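PDB 5C98: Agap007691-pb from Anopheles gambiae, which is of unknown function but belongs to the serpin family, many members of which inhibit serine proteases, an activity not established for this protein. Local coordinates for residues A191-Q196 against D275-K280; R215-N220 against C224-M229; L242-Y245 against E249-Q252. One frame throughout, in Å; residues are numbered along the deposited sequence.

Contact 1 of 3, residues A191-Q196 against D275-K280; sequences ALELFQ and DLKLPK
E193 and K277 form a salt bridge, and F195 packs on P279 beside it, in a side-chain contact that reaches across an intervening strand of serpin sheet C. Strands 191-194 and 270-287 do not pair with each other; both are hydrogen-bonded to strand 204-219, which runs between them, so the partners must span it on one face. Even where the backbones come closest, the CA atoms of F195 and P279 are 7.8 Å apart. The long chains of E193 and K277 suit such a gap. K277 has CG anti to its carbonyl carbon (chi1 -67°) and stays extended, which carries NZ to E193 OE1 at 3.0 Å. It arrives on the syn side of that oxygen, 18° out of the carboxylate plane, while a weak second bond joins NZ to OE2 at 3.2 Å. The two chains meet at about a right angle, E193 touching T207 and K277 touching H209 of the strand between. The other pair is apolar and buried. The bulky ring of F195 can reach the small P279, offering CE2 to its CG at 3.8 Å, the ring set obliquely; F354 touches both. F372 meets the F195 ring edge-to-face. This is serpin sheet C, in which edge strand 191-194 and strand 270-287 flank strand 204-219 and their same-face side chains meet across it.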
loop_
_atom_site.group_PDB
_atom_site.type_symbol
_atom_site.label_atom_id
_atom_site.label_comp_id
_atom_site.label_asym_id
_atom_site.label_seq_id
_atom_site.Cartn_x
_atom_site.Cartn_y
_atom_site.Cartn_z
ATOM N N ALA A 191 -11.754 -12.278 23.049
ATOM C CA ALA A 191 -12.977 -11.843 23.701
ATOM C C ALA A 191 -13.337 -10.453 23.209
ATOM O O ALA A 191 -12.504 -9.740 22.629
ATOM C CB ALA A 191 -12.816 -11.818 25.227
ATOM N N LEU A 192 -14.580 -10.066 23.462
ATOM C CA LEU A 192 -15.024 -8.717 23.147
ATOM C C LEU A 192 -14.421 -7.763 24.160
ATOM O O LEU A 192 -14.676 -7.875 25.365
ATOM C CB LEU A 192 -16.547 -8.629 23.177
ATOM C CG LEU A 192 -17.338 -9.325 22.074
ATOM C CD1 LEU A 192 -18.833 -9.123 22.352
ATOM C CD2 LEU A 192 -16.958 -8.803 20.692
ATOM N N GLU A 193 -13.601 -6.838 23.679
ATOM C CA GLU A 193 -12.984 -5.851 24.534
ATOM C C GLU A 193 -13.137 -4.479 23.907
ATOM O O GLU A 193 -13.197 -4.332 22.677
ATOM C CB GLU A 193 -11.497 -6.156 24.785
ATOM C CG GLU A 193 -11.264 -7.509 25.433
ATOM C CD GLU A 193 -9.845 -7.725 25.931
ATOM O OE1 GLU A 193 -9.149 -6.736 26.251
ATOM O OE2 GLU A 193 -9.427 -8.904 26.027
ATOM N N LEU A 194 -13.141 -3.471 24.765
ATOM C CA LEU A 194 -13.226 -2.106 24.297
ATOM C C LEU A 194 -12.030 -1.782 23.400
ATOM O O LEU A 194 -10.885 -2.173 23.670
ATOM C CB LEU A 194 -13.242 -1.168 25.507
ATOM C CG LEU A 194 -13.303 0.322 25.203
ATOM C CD1 LEU A 194 -14.082 1.017 26.327
ATOM C CD2 LEU A 194 -11.920 0.918 25.066
ATOM N N PHE A 195 -12.294 -1.059 22.322
ATOM C CA PHE A 195 -11.240 -0.418 21.539
ATOM C C PHE A 195 -11.652 1.034 21.375
ATOM O O PHE A 195 -12.808 1.318 21.061
ATOM C CB PHE A 195 -11.082 -1.089 20.158
ATOM C CG PHE A 195 -9.932 -0.559 19.355
ATOM C CD1 PHE A 195 -10.099 0.532 18.547
ATOM C CD2 PHE A 195 -8.686 -1.165 19.400
ATOM C CE1 PHE A 195 -9.049 1.042 17.807
ATOM C CE2 PHE A 195 -7.634 -0.656 18.665
ATOM C CZ PHE A 195 -7.814 0.425 17.874
ATOM N N GLN A 196 -10.728 1.958 21.602
ATOM C CA GLN A 196 -11.054 3.387 21.641
ATOM C C GLN A 196 -11.072 3.946 20.223
ATOM O O GLN A 196 -10.234 4.750 19.828
ATOM C CB GLN A 196 -10.069 4.159 22.523
ATOM C CG GLN A 196 -10.032 3.770 23.978
ATOM C CD GLN A 196 -9.352 4.806 24.878
ATOM O OE1 GLN A 196 -8.848 5.846 24.419
ATOM N NE2 GLN A 196 -9.359 4.528 26.176
ATOM N N ASP A 275 2.946 -9.421 26.892
ATOM C CA ASP A 275 1.512 -9.645 26.964
ATOM C C ASP A 275 0.874 -8.758 25.910
ATOM O O ASP A 275 0.853 -7.528 26.040
ATOM C CB ASP A 275 0.959 -9.331 28.349
ATOM C CG ASP A 275 -0.450 -9.815 28.497
ATOM O OD1 ASP A 275 -1.364 -9.066 28.141
ATOM O OD2 ASP A 275 -0.640 -10.983 28.907
ATOM N N LEU A 276 0.415 -9.397 24.841
ATOM C CA LEU A 276 0.000 -8.719 23.625
ATOM C C LEU A 276 -1.508 -8.826 23.462
ATOM O O LEU A 276 -2.068 -9.922 23.533
ATOM C CB LEU A 276 0.715 -9.374 22.439
ATOM C CG LEU A 276 0.480 -8.856 21.023
ATOM C CD1 LEU A 276 0.929 -7.436 20.892
ATOM C CD2 LEU A 276 1.221 -9.733 20.046
ATOM N N LYS A 277 -2.153 -7.689 23.214
ATOM C CA LYS A 277 -3.555 -7.627 22.858
ATOM C C LYS A 277 -3.695 -6.773 21.617
ATOM O O LYS A 277 -3.076 -5.719 21.519
ATOM C CB LYS A 277 -4.415 -7.071 23.974
ATOM C CG LYS A 277 -4.474 -7.996 25.166
ATOM C CD LYS A 277 -5.439 -7.453 26.173
ATOM C CE LYS A 277 -5.843 -8.482 27.199
ATOM N NZ LYS A 277 -7.005 -7.989 27.991
ATOM N N LEU A 278 -4.501 -7.256 20.664
ATOM C CA LEU A 278 -4.643 -6.605 19.358
ATOM C C LEU A 278 -6.044 -6.943 18.873
ATOM O O LEU A 278 -6.445 -8.104 18.976
ATOM C CB LEU A 278 -3.613 -7.206 18.386
ATOM C CG LEU A 278 -3.414 -6.642 16.985
ATOM C CD1 LEU A 278 -2.662 -5.323 17.037
ATOM C CD2 LEU A 278 -2.639 -7.622 16.108
ATOM N N PRO A 279 -6.813 -6.001 18.332
ATOM C CA PRO A 279 -8.075 -6.406 17.696
ATOM C C PRO A 279 -7.834 -7.380 16.552
ATOM O O PRO A 279 -6.823 -7.308 15.849
ATOM C CB PRO A 279 -8.670 -5.085 17.192
ATOM C CG PRO A 279 -7.525 -4.166 17.094
ATOM C CD PRO A 279 -6.550 -4.564 18.152
ATOM N N LYS A 280 -8.771 -8.319 16.382
ATOM C CA LYS A 280 -8.793 -9.163 15.188
ATOM C C LYS A 280 -9.342 -8.281 14.077
ATOM O O LYS A 280 -10.551 -8.105 13.958
ATOM C CB LYS A 280 -9.674 -10.386 15.424
ATOM C CG LYS A 280 -9.588 -11.411 14.332
ATOM C CD LYS A 280 -10.560 -12.557 14.573
ATOM C CE LYS A 280 -10.711 -13.407 13.324
ATOM N NZ LYS A 280 -9.747 -14.536 13.285
#

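Contact 2 of 3, residues R215-N220 against C224-M229; sequences RRCLHN and CKVVDM
C217 and V226 face each other as a hydrogen-bonded pair of an antiparallel hairpin of serpin sheet B, strands 215-219 and 224-229, with bonds at alternate pairs. C217 N gives to V226 O at 3.0 Å, and V226 N returns the bond to C217 O at 2.9 Å. Near the turn H219 and C224 repeat the exchange, C224 N reaching H219 O at a longer 3.2 Å. Farther along, D228 N bonds to R215 O at 2.9 Å, nearly straight (166°), but the return bond is replaced by a water that accepts from R215 N at 2.8 Å and donates to D228 O. A second water lies in plane at the edge of the R215 guanidinium, accepting from NE and donating to D228 OD2. Acidic D228 suits this place because R359 also pairs with OD2 and S238 bonds OD1. H219 is held at both ring nitrogens, by Q264 and the L222 backbone. On the other face, L218 CD2 lies alongside K225 CG at 3.7 Å, while the lysine amine goes on to E347 O. Strand 237-244 continues the sheet beyond 224-229, strand 270-287 borders 204-219, R216 bonding to Q270, helix 259-268 meets H219, and strand 346-349 covers L218, K225 and V227.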
loop_
_atom_site.group_PDB
_atom_site.type_symbol
_atom_site.label_atom_id
_atom_site.label_comp_id
_atom_site.label_asym_id
_atom_site.label_seq_id
_atom_site.Cartn_x
_atom_site.Cartn_y
_atom_site.Cartn_z
ATOM N N ARG A 215 9.942 -8.908 19.357
ATOM C CA ARG A 215 10.781 -7.719 19.375
ATOM C C ARG A 215 9.943 -6.492 19.731
ATOM O O ARG A 215 8.881 -6.247 19.146
ATOM C CB ARG A 215 11.417 -7.547 17.999
ATOM C CG ARG A 215 12.510 -8.568 17.731
ATOM C CD ARG A 215 12.972 -8.593 16.298
ATOM N NE ARG A 215 13.652 -7.377 15.871
ATOM C CZ ARG A 215 14.891 -7.042 16.225
ATOM N NH1 ARG A 215 15.584 -7.804 17.069
ATOM N NH2 ARG A 215 15.433 -5.927 15.748
ATOM N N ARG A 216 10.426 -5.710 20.690
ATOM C CA ARG A 216 9.665 -4.598 21.227
ATOM C C ARG A 216 10.625 -3.497 21.646
ATOM O O ARG A 216 11.805 -3.743 21.917
ATOM C CB ARG A 216 8.839 -5.042 22.435
ATOM C CG ARG A 216 9.660 -5.387 23.698
ATOM C CD ARG A 216 9.929 -4.190 24.588
ATOM N NE ARG A 216 10.702 -4.559 25.776
ATOM C CZ ARG A 216 12.032 -4.645 25.811
ATOM N NH1 ARG A 216 12.761 -4.368 24.737
ATOM N NH2 ARG A 216 12.644 -4.990 26.931
ATOM N N CYS A 217 10.107 -2.278 21.708
ATOM C CA CYS A 217 10.828 -1.189 22.354
ATOM C C CYS A 217 9.867 -0.069 22.711
ATOM O O CYS A 217 8.721 -0.022 22.259
ATOM C CB CYS A 217 11.970 -0.653 21.489
ATOM S SG CYS A 217 11.455 0.124 19.943
ATOM N N LEU A 218 10.331 0.804 23.584
ATOM C CA LEU A 218 9.703 2.091 23.766
ATOM C C LEU A 218 10.413 3.091 22.873
ATOM O O LEU A 218 11.604 2.952 22.582
ATOM C CB LEU A 218 9.844 2.542 25.216
ATOM C CG LEU A 218 9.240 1.672 26.308
ATOM C CD1 LEU A 218 9.434 2.327 27.691
ATOM C CD2 LEU A 218 7.775 1.435 26.037
ATOM N N HIS A 219 9.684 4.107 22.425
ATOM C CA HIS A 219 10.300 5.210 21.686
ATOM C C HIS A 219 9.794 6.507 22.309
ATOM O O HIS A 219 8.707 6.992 21.985
ATOM C CB HIS A 219 10.067 5.154 20.174
ATOM C CG HIS A 219 11.057 5.972 19.415
ATOM N ND1 HIS A 219 11.187 7.332 19.595
ATOM C CD2 HIS A 219 12.013 5.618 18.524
ATOM C CE1 HIS A 219 12.162 7.784 18.825
ATOM N NE2 HIS A 219 12.681 6.763 18.168
ATOM N N ASN A 220 10.569 7.067 23.242
ATOM C CA ASN A 220 10.050 8.198 23.996
ATOM C C ASN A 220 9.947 9.439 23.121
ATOM O O ASN A 220 9.062 10.262 23.342
ATOM C CB ASN A 220 10.877 8.487 25.259
ATOM C CG ASN A 220 10.610 7.513 26.405
ATOM O OD1 ASN A 220 9.624 6.768 26.430
ATOM N ND2 ASN A 220 11.495 7.548 27.392
ATOM N N CYS A 224 5.609 6.490 21.531
ATOM C CA CYS A 224 4.860 5.274 21.256
ATOM C C CYS A 224 5.602 4.043 21.751
ATOM O O CYS A 224 6.834 4.040 21.872
ATOM C CB CYS A 224 4.495 5.147 19.775
ATOM S SG CYS A 224 5.951 5.000 18.700
ATOM N N LYS A 225 4.829 2.998 22.032
ATOM C CA LYS A 225 5.341 1.644 22.156
ATOM C C LYS A 225 5.402 1.008 20.774
ATOM O O LYS A 225 4.631 1.360 19.876
ATOM C CB LYS A 225 4.405 0.809 23.018
ATOM C CG LYS A 225 4.402 1.131 24.476
ATOM C CD LYS A 225 3.510 0.171 25.257
ATOM C CE LYS A 225 3.579 0.449 26.719
ATOM N NZ LYS A 225 2.700 -0.456 27.499
ATOM N N VAL A 226 6.335 0.076 20.596
ATOM C CA VAL A 226 6.549 -0.582 19.311
ATOM C C VAL A 226 6.673 -2.076 19.528
ATOM O O VAL A 226 7.415 -2.515 20.408
ATOM C CB VAL A 226 7.839 -0.072 18.658
ATOM C CG1 VAL A 226 7.999 -0.632 17.283
ATOM C CG2 VAL A 226 7.850 1.448 18.636
ATOM N N VAL A 227 5.983 -2.855 18.714
ATOM C CA VAL A 227 6.259 -4.277 18.589
ATOM C C VAL A 227 6.392 -4.603 17.109
ATOM O O VAL A 227 5.707 -4.021 16.265
ATOM C CB VAL A 227 5.167 -5.171 19.222
ATOM C CG1 VAL A 227 5.144 -5.061 20.747
ATOM C CG2 VAL A 227 3.795 -4.907 18.597
ATOM N N ASP A 228 7.280 -5.515 16.781
ATOM C CA ASP A 228 7.422 -5.995 15.403
ATOM C C ASP A 228 6.877 -7.417 15.374
ATOM O O ASP A 228 7.469 -8.326 15.965
ATOM C CB ASP A 228 8.878 -5.927 14.944
ATOM C CG ASP A 228 9.018 -5.701 13.447
ATOM O OD1 ASP A 228 8.017 -5.870 12.700
ATOM O OD2 ASP A 228 10.142 -5.354 13.017
ATOM N N MET A 229 5.720 -7.588 14.730
ATOM C CA MET A 229 4.953 -8.823 14.749
ATOM C C MET A 229 5.216 -9.580 13.457
ATOM O O MET A 229 4.709 -9.177 12.398
ATOM C CB MET A 229 3.468 -8.504 14.867
ATOM C CG MET A 229 3.123 -7.928 16.235
ATOM S SD MET A 229 1.376 -7.618 16.412
ATOM C CE MET A 229 0.690 -9.260 16.245
HETATM O O HOH W 1 9.170 -10.115 16.959
HETATM O O HOH W 2 12.473 -6.283 13.729
#

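Contact 3 of 3, residues L242-Y245 against E249-Q252; sequences LLPY and ELRQ
L250 meets P244 on the CG-CD side of its puckered pyrrolidine ring: the ring and the leucine chain are set at a slant, with CG directed at the helix start. This is a strand-turn-helix connection of the serpin fold, in which strand 237-244 of sheet B ends and, after a short turn, helix 250-256 begins. Both residues are buried, and the contact is apolar throughout. Proline suits the last position of the strand: its short ring lets the helix backbone come close, and CG lies 3.7 Å from L250 CA, while the carbonyl of P244 accepts a bond from R352 NH2. L250 suits the first turn because its branched end reaches the ring, CD1 meeting both CG and CD. Its CG is anti to the backbone N (chi1 180°), a setting that brings CD1 beside the proline. At the N-cap position, the CB of E249 points away from the strand; the carbonyl of E249 receives a weak bond from Q252 N at 3.0 Å, at the opening turn of the helix. I253, one turn on, touches P244 as well as L242, and M355 of strand 354-360 packs on L250, so the helix rests on neighbouring strands of the sheet. The meeting point of the two side chains is CG of P244 and CD1 of L250, 3.8 Å apart.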
loop_
_atom_site.group_PDB
_atom_site.type_symbol
_atom_site.label_atom_id
_atom_site.label_comp_id
_atom_site.label_asym_id
_atom_site.label_seq_id
_atom_site.Cartn_x
_atom_site.Cartn_y
_atom_site.Cartn_z
ATOM N N LEU A 242 2.869 0.613 15.853
ATOM C CA LEU A 242 3.214 1.787 16.659
ATOM C C LEU A 242 1.963 2.212 17.412
ATOM O O LEU A 242 0.973 2.647 16.800
ATOM C CB LEU A 242 3.719 2.927 15.783
ATOM C CG LEU A 242 4.807 2.601 14.768
ATOM C CD1 LEU A 242 5.284 3.883 14.080
ATOM C CD2 LEU A 242 5.954 1.872 15.403
ATOM N N LEU A 243 2.011 2.104 18.735
ATOM C CA LEU A 243 0.875 2.405 19.595
ATOM C C LEU A 243 1.201 3.647 20.407
ATOM O O LEU A 243 2.071 3.597 21.291
ATOM C CB LEU A 243 0.628 1.212 20.519
ATOM C CG LEU A 243 -0.477 1.359 21.549
ATOM C CD1 LEU A 243 -1.845 1.447 20.904
ATOM C CD2 LEU A 243 -0.449 0.175 22.531
ATOM N N PRO A 244 0.554 4.767 20.148
ATOM C CA PRO A 244 0.872 5.993 20.883
ATOM C C PRO A 244 0.733 5.812 22.382
ATOM O O PRO A 244 -0.161 5.110 22.858
ATOM C CB PRO A 244 -0.150 7.004 20.353
ATOM C CG PRO A 244 -0.516 6.494 18.985
ATOM C CD PRO A 244 -0.478 4.987 19.112
ATOM N N TYR A 245 1.609 6.463 23.135
ATOM C CA TYR A 245 1.431 6.497 24.573
ATOM C C TYR A 245 0.090 7.152 24.899
ATOM O O TYR A 245 -0.445 7.942 24.120
ATOM C CB TYR A 245 2.516 7.371 25.209
ATOM C CG TYR A 245 3.934 6.826 25.142
ATOM C CD1 TYR A 245 4.184 5.494 24.893
ATOM C CD2 TYR A 245 5.008 7.647 25.415
ATOM C CE1 TYR A 245 5.480 5.002 24.860
ATOM C CE2 TYR A 245 6.290 7.177 25.391
ATOM C CZ TYR A 245 6.523 5.851 25.128
ATOM O OH TYR A 245 7.823 5.361 25.100
ATOM N N GLU A 249 -2.008 11.660 20.578
ATOM C CA GLU A 249 -2.857 11.341 19.443
ATOM C C GLU A 249 -2.061 10.583 18.380
ATOM O O GLU A 249 -0.881 10.850 18.167
ATOM C CB GLU A 249 -3.340 12.650 18.806
ATOM C CG GLU A 249 -4.267 13.512 19.643
ATOM C CD GLU A 249 -5.638 12.926 19.741
ATOM O OE1 GLU A 249 -6.119 12.370 18.724
ATOM O OE2 GLU A 249 -6.231 13.007 20.831
ATOM N N LEU A 250 -2.715 9.641 17.707
ATOM C CA LEU A 250 -2.073 8.939 16.606
ATOM C C LEU A 250 -1.572 9.911 15.552
ATOM O O LEU A 250 -0.498 9.714 15.000
ATOM C CB LEU A 250 -3.008 7.888 16.025
ATOM C CG LEU A 250 -2.402 7.116 14.851
ATOM C CD1 LEU A 250 -1.148 6.331 15.257
ATOM C CD2 LEU A 250 -3.435 6.171 14.246
ATOM N N ARG A 251 -2.304 10.997 15.296
ATOM C CA ARG A 251 -1.862 11.948 14.276
ATOM C C ARG A 251 -0.465 12.471 14.574
ATOM O O ARG A 251 0.313 12.743 13.644
ATOM C CB ARG A 251 -2.830 13.116 14.196
ATOM C CG ARG A 251 -2.586 14.064 13.057
ATOM C CD ARG A 251 -3.615 15.187 13.093
ATOM N NE ARG A 251 -3.444 16.014 14.288
ATOM C CZ ARG A 251 -4.104 15.857 15.434
ATOM N NH1 ARG A 251 -5.013 14.903 15.579
ATOM N NH2 ARG A 251 -3.847 16.667 16.449
ATOM N N GLN A 252 -0.114 12.616 15.855
ATOM C CA GLN A 252 1.224 13.095 16.182
ATOM C C GLN A 252 2.296 12.100 15.748
ATOM O O GLN A 252 3.354 12.489 15.248
ATOM C CB GLN A 252 1.331 13.364 17.684
ATOM C CG GLN A 252 2.623 14.042 18.080
ATOM C CD GLN A 252 2.774 14.176 19.581
ATOM O OE1 GLN A 252 1.827 14.528 20.287
ATOM N NE2 GLN A 252 3.969 13.890 20.078
#

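Overall arrangement
Contact 2 is the most extensive and the only one built on backbone pairing; it is largely buried, with R215 and L218 exposed. Contacts 1 and 3 depend on side chains. Contact 3 is small, buried and wholly apolar, as befits a helix start against sheet B, whereas contact 1 is only partly buried and combines a salt bridge with a hydrophobic pair. Strand 204-219 links the first two: its early part separates the segments of contact 1, and its end forms the hairpin of contact 2. M229 CE also packs on L278 CD2 at 3.7 Å. Contacts 2 and 3 meet where strands 224-230 and 237-244 lie side by side, K225 N probably hydrogen-bonding to L243 O at 2.9 Å.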